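Side-chain contacts in tetracycline repressor protein class G (Acinetobacter baumannii, PDB 6RX9), which represses the tetracycline resistance gene tetA by binding its operator DNA, and loses affinity for that DNA when tetracycline binds: residues A[46-49]-A[50-54]; A[124-127]-A[128-131]. All coordinates share one frame; numbering follows the deposited sequence.

Contact 1: A[46-49]-A[50-54]; sequences QNKR and ALLDA
Arg49 bends forward along the first turn of helix 48-59, its guanidinium laid across Leu52 and its edge turned to the carboxylate of Asp53. CG stands anti to the backbone N (chi1 -177°), and bends at chi2 and chi3 then bring the chain round to the next turn. There NH1 comes 2.7 Å from Asp53 OD1 in a salt bridge, with a weaker, more bent bond from NE to the same oxygen. Both nitrogens thus share one carboxylate oxygen, which NH1 meets on its anti side and well out of the carboxylate plane; the two flat groups are 28° apart, so this is not the coplanar, two-oxygen pairing. Leu52 lies against one face of the guanidinium, with CB 3.4 Å from Arg49 NH1 and CD1 reaching toward the rim of the group. Thr103 touches both Arg49 and Asp53, so the ion pair sits where the helix meets the loop after helix 96-102.

Asn47 caps the helix start. Its CG lies between the backbone N and the carbonyl carbon (chi1 49°), which swings OD1 over the first turn to accept from Ala50 N at 3.0 Å. Asn47 O takes a weak bond from Leu51 N, and the firmer helical bonds follow, Leu52 N to Lys48 O at 2.9 Å and Asp53 N to Arg49 O at 3.0 Å. Lys48 runs out fully extended, and its NZ bonds to the carbonyl oxygens of Met22 and Leu25, while buried Leu51 packs on Ile10 and Ala13 of helix 6-20. The Arg49-Asp53 pair is an i to i+4 salt bridge, and the Asn47 N-cap marks the start of the helix that follows the helix-turn-helix in a TetR-family DNA-binding region.

Contact 2: A[124-127]-A[128-131]; sequences GFCP and KRAV
A cysteine N-cap opens helix 127-155, just after a Schellman motif with Gly124 at its C-prime position has closed helix 110-122. Cys126 SG reaches over the first turn and accepts from Arg129 N at 3.5 Å, a nearly straight bond (164° at the hydrogen). The sulfur also lies along the aliphatic part of Arg129, with CG at 3.7 Å from Cys126 SG, and touches Lys128 CB. Beside this cap the backbone takes up its helical pattern: Ala130 N bonds to Cys126 O at 2.9 Å, and Val131 N makes a weak bond to Pro127 O. Proline suits the first helical position, where its ring nitrogen has no hydrogen to give.

Phe125 packs against Ala130. Its CB meets Ala130 CB at 4.0 Å, and its ring approaches the Ala130 backbone obliquely through CD2. Trp75 meets the same ring edge-to-face, and Leu120 of helix 110-122 touches both Phe125 and Ala130, so the two helices close together around this corner.

The charged ends have partners beyond the turn. Arg129 CG lies anti to its own carbonyl carbon (chi1 -71°), and the chain then runs extended from CG to NE past the sulfur; NH1 bonds to Leu202 O near the end of the modelled chain. Lys128 leads away to the second subunit, where its NZ forms a salt bridge with Asp182 of the second subunit; Pro127 packs on Leu175 of that same subunit. Thiol sulfur is a weak acceptor, so the cap is probably a modest one, with van der Waals contact from the Arg129 methylenes beside it, while the lysine carries its charge across the dimer interface.

How the contacts relate
From the N terminus, the chain first reaches contact 1, where residues 46-54 leave the turn after helix 38-42 and start helix 48-59, which packs on helix 6-20 of the DNA-binding region. Some seventy residues later, contact 2 turns the chain from helix 110-122 into the long helix 127-155 of the C-terminal domain. Each closes a short local turn, and they follow in series without nesting or crossing. The centres of contact 1 and contact 2 are about 35 Å apart. Even their nearest atoms are about 22 Å apart. Contact 1 faces the loop after helix 96-102, whereas contact 2 borders the second subunit and the end of the modelled chain.

Contact 1: A[46-49]-A[50-54]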
loop_
_atom_site.group_PDB
_atom_site.type_symbol
_atom_site.label_atom_id
_atom_site.label_comp_id
_atom_site.label_asym_id
_atom_site.label_seq_id
_atom_site.Cartn_x
_atom_site.Cartn_y
_atom_site.Cartn_z
ATOM N N GLN A 46 -17.961 -10.003 17.999
ATOM C CA GLN A 46 -18.920 -11.021 17.497
ATOM C C GLN A 46 -18.363 -11.696 16.240
ATOM O O GLN A 46 -18.917 -12.737 15.849
ATOM C CB GLN A 46 -20.287 -10.397 17.214
ATOM C CG GLN A 46 -21.012 -9.934 18.472
ATOM C CD GLN A 46 -20.757 -8.477 18.768
ATOM O OE1 GLN A 46 -21.152 -7.601 18.004
ATOM N NE2 GLN A 46 -20.104 -8.206 19.887
ATOM N N ASN A 47 -17.313 -11.137 15.627
ATOM C CA ASN A 47 -16.713 -11.704 14.390
ATOM C C ASN A 47 -15.245 -11.275 14.267
ATOM O O ASN A 47 -14.823 -10.333 14.972
ATOM C CB ASN A 47 -17.533 -11.322 13.155
ATOM C CG ASN A 47 -17.858 -9.845 13.099
ATOM O OD1 ASN A 47 -16.962 -9.014 12.980
ATOM N ND2 ASN A 47 -19.134 -9.509 13.199
ATOM N N LYS A 48 -14.504 -11.961 13.395
ATOM C CA LYS A 48 -13.056 -11.735 13.152
ATOM C C LYS A 48 -12.841 -10.312 12.624
ATOM O O LYS A 48 -11.829 -9.704 13.003
ATOM C CB LYS A 48 -12.521 -12.772 12.160
ATOM C CG LYS A 48 -11.044 -12.643 11.821
ATOM C CD LYS A 48 -10.518 -13.816 11.030
ATOM C CE LYS A 48 -9.064 -13.660 10.643
ATOM N NZ LYS A 48 -8.520 -14.920 10.088
ATOM N N ARG A 49 -13.751 -9.822 11.775
ATOM C CA ARG A 49 -13.693 -8.464 11.167
ATOM C C ARG A 49 -13.588 -7.416 12.283
ATOM O O ARG A 49 -12.711 -6.536 12.189
ATOM C CB ARG A 49 -14.922 -8.222 10.283
ATOM C CG ARG A 49 -14.930 -6.885 9.554
ATOM C CD ARG A 49 -13.712 -6.681 8.670
ATOM N NE ARG A 49 -12.646 -5.938 9.335
ATOM C CZ ARG A 49 -11.391 -5.836 8.898
ATOM N NH1 ARG A 49 -10.513 -5.130 9.589
ATOM N NH2 ARG A 49 -11.010 -6.446 7.787
ATOM N N ALA A 50 -14.439 -7.519 13.309
ATOM C CA ALA A 50 -14.475 -6.589 14.462
ATOM C C ALA A 50 -13.136 -6.645 15.209
ATOM O O ALA A 50 -12.616 -5.571 15.563
ATOM C CB ALA A 50 -15.638 -6.925 15.365
ATOM N N LEU A 51 -12.587 -7.848 15.415
ATOM C CA LEU A 51 -11.275 -8.066 16.088
ATOM C C LEU A 51 -10.160 -7.383 15.281
ATOM O O LEU A 51 -9.339 -6.665 15.898
ATOM C CB LEU A 51 -11.014 -9.569 16.229
ATOM C CG LEU A 51 -9.660 -9.952 16.823
ATOM C CD1 LEU A 51 -9.474 -9.337 18.199
ATOM C CD2 LEU A 51 -9.501 -11.464 16.887
ATOM N N LEU A 52 -10.126 -7.598 13.962
ATOM C CA LEU A 52 -9.097 -7.009 13.059
ATOM C C LEU A 52 -9.160 -5.476 13.132
ATOM O O LEU A 52 -8.080 -4.854 13.171
ATOM C CB LEU A 52 -9.305 -7.504 11.622
ATOM C CG LEU A 52 -8.978 -8.975 11.368
ATOM C CD1 LEU A 52 -9.136 -9.315 9.896
ATOM C CD2 LEU A 52 -7.579 -9.328 11.848
ATOM N N ASP A 53 -10.365 -4.896 13.145
ATOM C CA ASP A 53 -10.589 -3.429 13.288
ATOM C C ASP A 53 -9.898 -2.921 14.560
ATOM O O ASP A 53 -9.211 -1.876 14.484
ATOM C CB ASP A 53 -12.078 -3.073 13.318
ATOM C CG ASP A 53 -12.809 -3.262 11.998
ATOM O OD1 ASP A 53 -12.134 -3.424 10.962
ATOM O OD2 ASP A 53 -14.055 -3.251 12.018
ATOM N N ALA A 54 -10.069 -3.625 15.683
ATOM C CA ALA A 54 -9.502 -3.260 17.005
ATOM C C ALA A 54 -7.975 -3.409 16.987
ATOM O O ALA A 54 -7.293 -2.543 17.572
ATOM C CB ALA A 54 -10.125 -4.097 18.094
#

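Contact 2: A[124-127]-A[128-131]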
loop_
_atom_site.group_PDB
_atom_site.type_symbol
_atom_site.label_atom_id
_atom_site.label_comp_id
_atom_site.label_asym_id
_atom_site.label_seq_id
_atom_site.Cartn_x
_atom_site.Cartn_y
_atom_site.Cartn_z
ATOM N N GLY A 124 5.053 26.977 5.005
ATOM C CA GLY A 124 5.058 27.464 3.611
ATOM C C GLY A 124 4.308 26.557 2.646
ATOM O O GLY A 124 4.424 26.795 1.428
ATOM N N PHE A 125 3.570 25.557 3.142
ATOM C CA PHE A 125 2.624 24.738 2.335
ATOM C C PHE A 125 1.310 25.510 2.170
ATOM O O PHE A 125 0.935 26.248 3.097
ATOM C CB PHE A 125 2.329 23.388 2.995
ATOM C CG PHE A 125 3.419 22.354 2.885
ATOM C CD1 PHE A 125 4.541 22.411 3.698
ATOM C CD2 PHE A 125 3.312 21.305 1.983
ATOM C CE1 PHE A 125 5.538 21.453 3.600
ATOM C CE2 PHE A 125 4.309 20.345 1.889
ATOM C CZ PHE A 125 5.418 20.419 2.699
ATOM N N CYS A 126 0.633 25.342 1.031
ATOM C CA CYS A 126 -0.786 25.753 0.849
ATOM C C CYS A 126 -1.669 24.651 1.433
ATOM O O CYS A 126 -1.288 23.482 1.397
ATOM C CB CYS A 126 -1.108 26.035 -0.615
ATOM S SG CYS A 126 -1.966 24.680 -1.456
ATOM N N PRO A 127 -2.848 24.980 2.012
ATOM C CA PRO A 127 -3.683 23.992 2.703
ATOM C C PRO A 127 -3.920 22.674 1.945
ATOM O O PRO A 127 -3.810 21.625 2.559
ATOM C CB PRO A 127 -5.015 24.736 2.877
ATOM C CG PRO A 127 -4.606 26.185 3.000
ATOM C CD PRO A 127 -3.435 26.331 2.051
ATOM N N LYS A 128 -4.258 22.762 0.653
ATOM C CA LYS A 128 -4.479 21.594 -0.244
ATOM C C LYS A 128 -3.238 20.697 -0.234
ATOM O O LYS A 128 -3.380 19.487 0.027
ATOM C CB LYS A 128 -4.715 22.029 -1.693
ATOM C CG LYS A 128 -6.149 22.358 -2.074
ATOM C CD LYS A 128 -6.320 22.454 -3.578
ATOM C CE LYS A 128 -7.421 23.396 -4.011
ATOM N NZ LYS A 128 -7.136 23.991 -5.338
ATOM N N ARG A 129 -2.079 21.287 -0.533
ATOM C CA ARG A 129 -0.802 20.565 -0.775
ATOM C C ARG A 129 -0.283 19.993 0.547
ATOM O O ARG A 129 0.373 18.938 0.500
ATOM C CB ARG A 129 0.192 21.488 -1.487
ATOM C CG ARG A 129 -0.187 21.756 -2.937
ATOM C CD ARG A 129 0.591 22.878 -3.589
ATOM N NE ARG A 129 0.119 23.126 -4.949
ATOM C CZ ARG A 129 0.800 22.889 -6.071
ATOM N NH1 ARG A 129 2.029 22.397 -6.038
ATOM N NH2 ARG A 129 0.245 23.164 -7.240
ATOM N N ALA A 130 -0.596 20.637 1.678
ATOM C CA ALA A 130 -0.328 20.111 3.038
ATOM C C ALA A 130 -1.023 18.752 3.204
ATOM O O ALA A 130 -0.353 17.796 3.630
ATOM C CB ALA A 130 -0.779 21.098 4.087
ATOM N N VAL A 131 -2.314 18.666 2.862
ATOM C CA VAL A 131 -3.119 17.413 2.974
ATOM C C VAL A 131 -2.569 16.380 1.979
ATOM O O VAL A 131 -2.421 15.210 2.377
ATOM C CB VAL A 131 -4.624 17.663 2.760
ATOM C CG1 VAL A 131 -5.408 16.359 2.704
ATOM C CG2 VAL A 131 -5.201 18.582 3.830
#